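Local coordinates for protein transmembrane oligosaccharyl transferase (Archaeoglobus fulgidus, PDB 3WAJ) that belongs to the STT3 family of membrane-embedded oligosaccharyl transferases and holds a zinc ion in its N-terminal, mostly helical part, at residues A[85-88]-A[89-93]; A[163-166]-A[167-170]. One frame throughout, in Å; residues are numbered along the deposited sequence.

Contact 1: A[85-88]-A[89-93]; sequences FLVY and LGSIA
Phe85 and Leu89 stand side by side on one flank of the helix 84-96, one turn apart and pointing the same way. Leu89 CD2 reaches the far end of the phenyl ring, 3.8 Å from Phe85 CZ, and its approach is oblique to the ring. Both side chains set CG trans to their own backbone N, which is consistent with their running alongside each other instead of diverging. Trp165 and Trp169 of the helix 163-181 meet the Phe85 ring edge-to-face, while Leu89 also touches Ile112 of the helix 102-118, so this flank is an interhelical seam. Leu86 makes a looser contact, its CD2 4.5 Å from Leu89 CB.

On the flank facing the helix 47-60, Leu86 and Val87 are accompanied by a polar residue, Ser91. It turns its hydroxyl back along the helix, trans to its own carbonyl carbon (chi1 -58°), and Ser91 OG donates to Val87 O at 2.8 Å. The hydroxyl comes from above the carbonyl plane, 42° out of it, whereas Ser91 N reaches the same oxygen at 2.9 Å with a tilt of only 18°. Val87 CG1 lies 4.2 Å from Ser91 OG.

The first side-chain bond of Tyr88 points away from the following turn, though CB still touches it; its OH bonds to Pro63 O. The Tyr88 carbonyl oxygen receives Ile92 N at 2.7 Å, and Ile92 CG1 lies 3.3 Å from that same Tyr88 O. Phe85 O and Leu86 O accept from Leu89 N and Gly90 N in the regular i to i+4 pattern.

Ser91 OG, buried, thus finds an acceptor in its own helix, and Val87 O takes two donors from one residue, while the Ser91 side chain touches Ile55 and Thr58 of the helix 47-60.

Contact 2: A[163-166]-A[167-170]; sequences HIWE and AFWQ. With ZN (zinc ion), chain B.
Trp165, Phe168 and Trp169 form an aromatic cluster on one flank of the helix 163-181. The six-membered ring of Trp165 and the Phe168 ring meet obliquely, with planes at 58° and Trp165 CZ3 over one phenyl face. Against Trp169 the planes are nearly parallel, 26° apart, but the rings are slid so far that they barely overlap; Trp169 NE1 lies 3.7 Å from Trp165 CE3. Phe168 CD2 sits over the centre of one Trp169 face. Both indoles set CG trans to their carbonyl carbons and point the same way.

Backbone bonds carry the helix past the cluster: Phe168 N reaches Ile164 O at 2.9 Å, and Trp169 N reaches Trp165 O at the same 2.9 Å.

The metal ligand and its carboxylate partner occupy the first turn. His163 NE2 binds the zinc ion at 2.2 Å, as do three waters in the model; Asp161 also binds the ion, and Asp47 belongs to the same site. On the other ring nitrogen, His163 ND1 donates to Glu166 OE1 at 3.0 Å, the carboxylate oxygen lying 30° out of the imidazole plane. Glu166 OE2 bonds to Tyr429 OH.

The imidazole is thus held from both nitrogens: the carboxylate probably helps to limit the ring's rotation, Tyr429 may steady that carboxylate, and NE2 is left to face the metal.

Both contacts join residues three or four apart on one helix, within the N-terminal STT3 region, yet they differ in burial: contact 1 is partly buried, with Ile92 exposed, while contact 2 is mainly buried, with Phe168 and Trp169 only partly so. Their centres lie about 15 Å apart, and the two helices meet directly. Phe85 CE1 comes within 3.4 Å of Trp165 CD2, and Leu89 CD2 packs on Trp165 CZ2, so the aromatic flank of 163-170 receives the apolar flank of 85-93. In contact 1 the polar chemistry is a neutral hydroxyl returned to its own backbone, whereas contact 2 places an imidazole and a carboxylate at the zinc end of its helix.

Contact 1: A[85-88]-A[89-93]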
loop_
_atom_site.group_PDB
_atom_site.type_symbol
_atom_site.label_atom_id
_atom_site.label_comp_id
_atom_site.label_asym_id
_atom_site.label_seq_id
_atom_site.Cartn_x
_atom_site.Cartn_y
_atom_site.Cartn_z
ATOM N N PHE A 85 0.342 -7.281 17.341
ATOM C CA PHE A 85 1.119 -8.509 17.149
ATOM C C PHE A 85 2.470 -8.260 16.473
ATOM O O PHE A 85 3.531 -8.623 17.001
ATOM C CB PHE A 85 0.372 -9.601 16.376
ATOM C CG PHE A 85 1.266 -10.765 16.022
ATOM C CD1 PHE A 85 1.755 -10.918 14.735
ATOM C CD2 PHE A 85 1.678 -11.666 17.003
ATOM C CE1 PHE A 85 2.620 -11.966 14.415
ATOM C CE2 PHE A 85 2.538 -12.731 16.693
ATOM C CZ PHE A 85 3.012 -12.881 15.394
ATOM N N LEU A 86 2.433 -7.643 15.295
ATOM C CA LEU A 86 3.658 -7.450 14.515
ATOM C C LEU A 86 4.491 -6.339 15.124
ATOM O O LEU A 86 5.715 -6.419 15.113
ATOM C CB LEU A 86 3.339 -7.116 13.056
ATOM C CG LEU A 86 4.180 -7.729 11.927
ATOM C CD1 LEU A 86 4.186 -6.816 10.684
ATOM C CD2 LEU A 86 5.594 -8.088 12.362
ATOM N N VAL A 87 3.845 -5.295 15.648
ATOM C CA VAL A 87 4.620 -4.249 16.307
ATOM C C VAL A 87 5.449 -4.865 17.442
ATOM O O VAL A 87 6.650 -4.675 17.492
ATOM C CB VAL A 87 3.761 -3.067 16.820
ATOM C CG1 VAL A 87 4.675 -2.029 17.494
ATOM C CG2 VAL A 87 3.016 -2.403 15.671
ATOM N N TYR A 88 4.822 -5.635 18.328
ATOM C CA TYR A 88 5.571 -6.253 19.409
ATOM C C TYR A 88 6.531 -7.315 18.913
ATOM O O TYR A 88 7.692 -7.287 19.305
ATOM C CB TYR A 88 4.654 -6.749 20.544
ATOM C CG TYR A 88 4.112 -5.602 21.369
ATOM C CD1 TYR A 88 4.900 -4.980 22.326
ATOM C CD2 TYR A 88 2.839 -5.105 21.152
ATOM C CE1 TYR A 88 4.415 -3.907 23.070
ATOM C CE2 TYR A 88 2.345 -4.044 21.888
ATOM C CZ TYR A 88 3.136 -3.449 22.847
ATOM O OH TYR A 88 2.639 -2.387 23.577
ATOM N N LEU A 89 6.084 -8.227 18.045
ATOM C CA LEU A 89 7.015 -9.210 17.455
ATOM C C LEU A 89 8.301 -8.545 16.958
ATOM O O LEU A 89 9.411 -8.996 17.278
ATOM C CB LEU A 89 6.369 -10.013 16.318
ATOM C CG LEU A 89 7.287 -11.064 15.663
ATOM C CD1 LEU A 89 7.888 -12.008 16.715
ATOM C CD2 LEU A 89 6.549 -11.880 14.607
ATOM N N GLY A 90 8.152 -7.446 16.214
ATOM C CA GLY A 90 9.302 -6.716 15.690
ATOM C C GLY A 90 10.121 -5.946 16.725
ATOM O O GLY A 90 11.357 -5.854 16.624
ATOM N N SER A 91 9.440 -5.364 17.709
ATOM C CA SER A 91 10.132 -4.760 18.842
ATOM C C SER A 91 10.934 -5.819 19.601
ATOM O O SER A 91 12.108 -5.604 19.933
ATOM C CB SER A 91 9.136 -4.088 19.778
ATOM O OG SER A 91 8.393 -3.101 19.095
ATOM N N ILE A 92 10.304 -6.965 19.868
ATOM C CA ILE A 92 10.964 -8.018 20.634
ATOM C C ILE A 92 12.177 -8.539 19.873
ATOM O O ILE A 92 13.266 -8.676 20.441
ATOM C CB ILE A 92 10.006 -9.171 20.992
ATOM C CG1 ILE A 92 8.972 -8.701 22.001
ATOM C CG2 ILE A 92 10.757 -10.303 21.608
ATOM C CD1 ILE A 92 7.943 -9.763 22.328
ATOM N N ALA A 93 11.991 -8.804 18.581
ATOM C CA ALA A 93 13.101 -9.209 17.721
ATOM C C ALA A 93 14.241 -8.203 17.808
ATOM O O ALA A 93 15.416 -8.579 17.896
ATOM C CB ALA A 93 12.634 -9.359 16.298
#

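Contact 2: A[163-166]-A[167-170]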
loop_
_atom_site.group_PDB
_atom_site.type_symbol
_atom_site.label_atom_id
_atom_site.label_comp_id
_atom_site.label_asym_id
_atom_site.label_seq_id
_atom_site.Cartn_x
_atom_site.Cartn_y
_atom_site.Cartn_z
ATOM N N HIS A 163 0.007 -9.178 6.512
ATOM C CA HIS A 163 -0.839 -10.058 5.687
ATOM C C HIS A 163 -0.431 -11.535 5.809
ATOM O O HIS A 163 -1.283 -12.424 5.770
ATOM C CB HIS A 163 -0.894 -9.607 4.209
ATOM C CG HIS A 163 -1.240 -8.169 4.027
ATOM N ND1 HIS A 163 -2.504 -7.661 4.297
ATOM C CD2 HIS A 163 -0.504 -7.100 3.611
ATOM C CE1 HIS A 163 -2.514 -6.358 4.066
ATOM N NE2 HIS A 163 -1.312 -6.005 3.634
ATOM N N ILE A 164 0.863 -11.810 5.948
ATOM C CA ILE A 164 1.268 -13.194 6.171
ATOM C C ILE A 164 0.688 -13.678 7.493
ATOM O O ILE A 164 0.272 -14.826 7.604
ATOM C CB ILE A 164 2.813 -13.417 6.102
ATOM C CG1 ILE A 164 3.154 -14.892 6.372
ATOM C CG2 ILE A 164 3.555 -12.519 7.079
ATOM C CD1 ILE A 164 2.652 -15.848 5.298
ATOM N N TRP A 165 0.601 -12.784 8.476
ATOM C CA TRP A 165 0.144 -13.180 9.804
ATOM C C TRP A 165 -1.362 -13.325 9.914
ATOM O O TRP A 165 -1.858 -14.071 10.765
ATOM C CB TRP A 165 0.693 -12.228 10.864
ATOM C CG TRP A 165 2.198 -12.233 10.860
ATOM C CD1 TRP A 165 3.026 -11.250 10.391
ATOM C CD2 TRP A 165 3.047 -13.285 11.328
ATOM N NE1 TRP A 165 4.338 -11.624 10.552
ATOM C CE2 TRP A 165 4.380 -12.869 11.128
ATOM C CE3 TRP A 165 2.810 -14.535 11.905
ATOM C CZ2 TRP A 165 5.480 -13.669 11.481
ATOM C CZ3 TRP A 165 3.896 -15.327 12.255
ATOM C CH2 TRP A 165 5.216 -14.889 12.042
ATOM N N GLU A 166 -2.091 -12.600 9.073
ATOM C CA GLU A 166 -3.511 -12.855 8.928
ATOM C C GLU A 166 -3.674 -14.304 8.497
ATOM O O GLU A 166 -4.425 -15.057 9.101
ATOM C CB GLU A 166 -4.121 -11.950 7.862
ATOM C CG GLU A 166 -4.245 -10.509 8.237
ATOM C CD GLU A 166 -4.785 -9.693 7.091
ATOM O OE1 GLU A 166 -4.038 -8.835 6.567
ATOM O OE2 GLU A 166 -5.948 -9.927 6.691
ATOM N N ALA A 167 -2.956 -14.695 7.447
ATOM C CA ALA A 167 -3.065 -16.066 6.953
ATOM C C ALA A 167 -2.629 -17.078 8.014
ATOM O O ALA A 167 -3.335 -18.048 8.295
ATOM C CB ALA A 167 -2.280 -16.254 5.671
ATOM N N PHE A 168 -1.478 -16.831 8.624
ATOM C CA PHE A 168 -0.913 -17.755 9.598
ATOM C C PHE A 168 -1.856 -17.956 10.790
ATOM O O PHE A 168 -2.145 -19.084 11.166
ATOM C CB PHE A 168 0.464 -17.255 10.058
ATOM C CG PHE A 168 1.202 -18.214 10.962
ATOM C CD1 PHE A 168 2.254 -18.968 10.473
ATOM C CD2 PHE A 168 0.863 -18.335 12.307
ATOM C CE1 PHE A 168 2.947 -19.834 11.295
ATOM C CE2 PHE A 168 1.542 -19.207 13.136
ATOM C CZ PHE A 168 2.591 -19.958 12.629
ATOM N N TRP A 169 -2.337 -16.880 11.398
ATOM C CA TRP A 169 -3.189 -17.058 12.567
ATOM C C TRP A 169 -4.603 -17.539 12.214
ATOM O O TRP A 169 -5.247 -18.209 13.024
ATOM C CB TRP A 169 -3.202 -15.803 13.465
ATOM C CG TRP A 169 -1.834 -15.499 14.056
ATOM C CD1 TRP A 169 -1.054 -14.397 13.811
ATOM C CD2 TRP A 169 -1.078 -16.327 14.959
ATOM N NE1 TRP A 169 0.126 -14.486 14.514
ATOM C CE2 TRP A 169 0.140 -15.660 15.221
ATOM C CE3 TRP A 169 -1.314 -17.564 15.568
ATOM C CZ2 TRP A 169 1.121 -16.194 16.075
ATOM C CZ3 TRP A 169 -0.347 -18.091 16.412
ATOM C CH2 TRP A 169 0.858 -17.409 16.657
ATOM N N GLN A 170 -5.092 -17.219 11.019
ATOM C CA GLN A 170 -6.434 -17.670 10.644
ATOM C C GLN A 170 -6.458 -19.188 10.500
ATOM O O GLN A 170 -7.299 -19.868 11.097
ATOM C CB GLN A 170 -6.923 -17.030 9.345
ATOM C CG GLN A 170 -8.381 -17.376 9.033
ATOM C CD GLN A 170 -8.738 -17.163 7.577
ATOM O OE1 GLN A 170 -9.518 -16.269 7.233
ATOM N NE2 GLN A 170 -8.166 -17.985 6.709
HETATM ZN ZN ZN B . -0.394 -4.050 3.558
HETATM O O HOH W 1 -2.575 -3.132 2.710
HETATM O O HOH W 2 -0.663 -3.509 5.749
HETATM O O HOH W 3 0.403 -2.962 1.860
#